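Local structure of putative OMPA family lipoprotein (Burkholderia pseudomallei, 4B5C) at residues A[72-78]-A[111-115]. The protein is a peptidoglycan-associated lipoprotein that probably acts in the Tol-Pal system, in outer membrane invagination during cell division and in outer membrane integrity. Numbering follows the deposited sequence.
Sequences TDERGTS and LGKEK. With ACT (acetate ion), chain D.
K113 lies across the loop 72-78 and spends its ammonium group on backbone carbonyls, an instructive case of a lysine binding peptide oxygens instead of a carboxylate. Its NZ donates to G76 O at 2.7 Å, nearly in line with the C=O (168°), and to E74 O at 3.1 Å, tilted modestly from that carbonyl's plane. With chi1 at 66° the chain sets out between its own backbone N and carbonyl carbon, then runs extended to the loop. On the way CD passes E74 O at 3.4 Å and CE lies beside S78 OG, while CB rests near T72 OG1 at 3.5 Å.

T72, just past strand 66-71, makes the main-chain link: its N donates to G112 O at 2.9 Å. G112 sits in a type II' turn from L111 to E114, where its positive phi suits glycine. This bond continues the association of the neighbouring parallel strands 66-71 and 106-112 to the start of the loop.

D73 N donates a hydrogen bond to an acetate, also bound by R88 and the backbone of D39; the ion probably occupies part of the peptidoglycan-binding pocket, as in OmpA-like relatives. E74 OE2 is hydrogen-bonded to H121 and W126, and OE1 is 6.9 Å from K113 NZ. One ammonium group is therefore shared by two carbonyls of the loop leading into helix 78-98, tying it to the 111-114 turn, with E74's carboxylate contributing at most a longer-range attraction.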
ATOM      1  N   THR A  72      -5.753  -1.348  -8.329  1.00 25.75           N
ATOM      2  CA  THR A  72      -7.013  -2.082  -8.414  1.00 28.11           C
ATOM      3  C   THR A  72      -6.980  -3.092  -9.561  1.00 26.56           C
ATOM      4  O   THR A  72      -6.082  -3.050 -10.405  1.00 19.37           O
ATOM      5  CB  THR A  72      -8.201  -1.133  -8.634  1.00 24.16           C
ATOM      6  OG1 THR A  72      -8.186  -0.643  -9.981  1.00 21.80           O
ATOM      7  CG2 THR A  72      -8.135   0.046  -7.671  1.00 28.08           C
ATOM      8  N   ASP A  73      -7.954  -4.000  -9.596  1.00 27.31           N
ATOM      9  CA  ASP A  73      -8.075  -4.915 -10.729  1.00 21.58           C
ATOM     10  C   ASP A  73      -8.886  -4.260 -11.845  1.00 24.77           C
ATOM     11  O   ASP A  73      -9.490  -3.205 -11.647  1.00 31.65           O
ATOM     12  CB  ASP A  73      -8.659  -6.273 -10.313  1.00 22.91           C
ATOM     13  CG  ASP A  73     -10.102  -6.184  -9.845  1.00 28.52           C
ATOM     14  OD1 ASP A  73     -10.927  -5.549 -10.537  1.00 29.08           O
ATOM     15  OD2 ASP A  73     -10.416  -6.777  -8.791  1.00 21.36           O
ATOM     16  N   GLU A  74      -8.892  -4.891 -13.013  1.00 21.52           N
ATOM     17  CA  GLU A  74      -9.422  -4.278 -14.231  1.00 25.55           C
ATOM     18  C   GLU A  74     -10.919  -3.970 -14.206  1.00 25.08           C
ATOM     19  O   GLU A  74     -11.403  -3.170 -15.007  1.00 28.84           O
ATOM     20  CB  GLU A  74      -9.098  -5.156 -15.440  1.00 25.45           C
ATOM     21  CG  GLU A  74      -9.619  -6.581 -15.327  1.00 33.86           C
ATOM     22  CD  GLU A  74      -9.058  -7.486 -16.409  1.00 37.84           C
ATOM     23  OE1 GLU A  74      -8.523  -6.958 -17.408  1.00 35.55           O
ATOM     24  OE2 GLU A  74      -9.141  -8.723 -16.255  1.00 37.88           O
ATOM     25  N   ARG A  75     -11.650  -4.601 -13.295  1.00 22.44           N
ATOM     26  CA  ARG A  75     -13.101  -4.433 -13.252  1.00 31.82           C
ATOM     27  C   ARG A  75     -13.526  -3.021 -12.843  1.00 29.29           C
ATOM     28  O   ARG A  75     -13.073  -2.490 -11.828  1.00 27.99           O
ATOM     29  CB  ARG A  75     -13.738  -5.484 -12.342  1.00 30.02           C
ATOM     30  CG  ARG A  75     -13.678  -6.892 -12.915  1.00 28.31           C
ATOM     31  CD  ARG A  75     -14.111  -7.930 -11.896  1.00 32.10           C
ATOM     32  NE  ARG A  75     -13.157  -8.044 -10.797  1.00 31.49           N
ATOM     33  CZ  ARG A  75     -13.238  -8.957  -9.835  1.00 32.15           C
ATOM     34  NH1 ARG A  75     -14.229  -9.839  -9.839  1.00 39.67           N
ATOM     35  NH2 ARG A  75     -12.329  -8.991  -8.872  1.00 32.38           N
ATOM     36  N   GLY A  76     -14.403  -2.422 -13.646  1.00 29.11           N
ATOM     37  CA  GLY A  76     -14.877  -1.069 -13.407  1.00 22.69           C
ATOM     38  C   GLY A  76     -14.174  -0.053 -14.287  1.00 33.09           C
ATOM     39  O   GLY A  76     -13.160  -0.364 -14.917  1.00 26.05           O
ATOM     40  N   THR A  77     -14.707   1.165 -14.330  1.00 30.36           N
ATOM     41  CA  THR A  77     -14.134   2.222 -15.156  1.00 26.47           C
ATOM     42  C   THR A  77     -12.791   2.678 -14.601  1.00 28.87           C
ATOM     43  O   THR A  77     -12.447   2.372 -13.459  1.00 33.27           O
ATOM     44  CB  THR A  77     -15.079   3.439 -15.255  1.00 34.08           C
ATOM     45  OG1 THR A  77     -15.245   4.031 -13.961  1.00 32.20           O
ATOM     46  CG2 THR A  77     -16.440   3.020 -15.795  1.00 35.01           C
ATOM     47  N   SER A  78     -12.030   3.405 -15.414  1.00 23.43           N
ATOM     48  CA  SER A  78     -10.761   3.965 -14.961  1.00 33.52           C
ATOM     49  C   SER A  78     -10.988   4.999 -13.864  1.00 31.73           C
ATOM     50  O   SER A  78     -10.350   4.955 -12.812  1.00 30.78           O
ATOM     51  CB  SER A  78     -10.000   4.593 -16.129  1.00 36.27           C
ATOM     52  OG  SER A  78      -9.620   3.602 -17.074  1.00 50.15           O
ATOM     53  N   LEU A 111      -2.718   4.581  -8.634  1.00 26.20           N
ATOM     54  CA  LEU A 111      -2.402   4.226 -10.013  1.00 28.73           C
ATOM     55  C   LEU A 111      -3.625   3.598 -10.672  1.00 32.68           C
ATOM     56  O   LEU A 111      -3.614   3.287 -11.864  1.00 33.11           O
ATOM     57  CB  LEU A 111      -1.220   3.253 -10.070  1.00 24.90           C
ATOM     58  CG  LEU A 111       0.055   3.688  -9.344  1.00 36.43           C
ATOM     59  CD1 LEU A 111       1.129   2.613  -9.442  1.00 30.31           C
ATOM     60  CD2 LEU A 111       0.564   5.017  -9.885  1.00 41.09           C
ATOM     61  N   GLY A 112      -4.681   3.420  -9.883  1.00 25.60           N
ATOM     62  CA  GLY A 112      -5.900   2.803 -10.367  1.00 24.46           C
ATOM     63  C   GLY A 112      -5.632   1.432 -10.957  1.00 29.70           C
ATOM     64  O   GLY A 112      -4.963   0.601 -10.341  1.00 23.72           O
ATOM     65  N   LYS A 113      -6.156   1.192 -12.154  1.00 24.88           N
ATOM     66  CA  LYS A 113      -5.931  -0.070 -12.842  1.00 27.38           C
ATOM     67  C   LYS A 113      -4.993   0.123 -14.029  1.00 31.35           C
ATOM     68  O   LYS A 113      -5.037  -0.636 -14.999  1.00 33.00           O
ATOM     69  CB  LYS A 113      -7.258  -0.665 -13.313  1.00 28.72           C
ATOM     70  CG  LYS A 113      -7.960   0.156 -14.375  1.00 28.23           C
ATOM     71  CD  LYS A 113      -9.179  -0.569 -14.907  1.00 29.41           C
ATOM     72  CE  LYS A 113      -9.826   0.205 -16.038  1.00 27.47           C
ATOM     73  NZ  LYS A 113     -10.987  -0.538 -16.592  1.00 38.95           N
ATOM     74  N   GLU A 114      -4.146   1.144 -13.938  1.00 27.12           N
ATOM     75  CA  GLU A 114      -3.219   1.492 -15.010  1.00 25.95           C
ATOM     76  C   GLU A 114      -2.025   0.547 -15.052  1.00 19.24           C
ATOM     77  O   GLU A 114      -1.531   0.208 -16.125  1.00 29.75           O
ATOM     78  CB  GLU A 114      -2.719   2.931 -14.836  1.00 31.61           C
ATOM     79  CG  GLU A 114      -3.821   3.977 -14.711  1.00 45.38           C
ATOM     80  CD  GLU A 114      -3.290   5.351 -14.327  1.00 62.25           C
ATOM     81  OE1 GLU A 114      -2.055   5.501 -14.201  1.00 49.89           O
ATOM     82  OE2 GLU A 114      -4.105   6.282 -14.146  1.00 62.75           O
ATOM     83  N   LYS A 115      -1.559   0.130 -13.878  1.00 28.63           N
ATOM     84  CA  LYS A 115      -0.350  -0.681 -13.781  1.00 24.42           C
ATOM     85  C   LYS A 115      -0.614  -2.031 -13.119  1.00 25.11           C
ATOM     86  O   LYS A 115      -0.254  -2.236 -11.957  1.00 25.09           O
ATOM     87  CB  LYS A 115       0.739   0.068 -13.006  1.00 28.90           C
ATOM     88  CG  LYS A 115       1.185   1.374 -13.647  1.00 38.25           C
ATOM     89  CD  LYS A 115       2.290   2.033 -12.829  1.00 60.77           C
ATOM     90  CE  LYS A 115       2.783   3.319 -13.481  1.00 73.82           C
ATOM     91  NZ  LYS A 115       3.873   3.962 -12.687  1.00 65.58           N
TER
HETATM   92  C   ACT D1171     -11.048  -3.676  -7.342  0.50 25.29           C
HETATM   93  O   ACT D1171     -11.403  -4.171  -6.250  0.50 19.52           O
HETATM   94  OXT ACT D1171      -9.817  -3.522  -7.503  0.50 19.51           O
HETATM   95  CH3 ACT D1171     -12.042  -3.289  -8.397  0.50 30.71           C
HETATM   96  O   HOH W   1      -3.192  -2.779 -11.033  1.00 24.26           O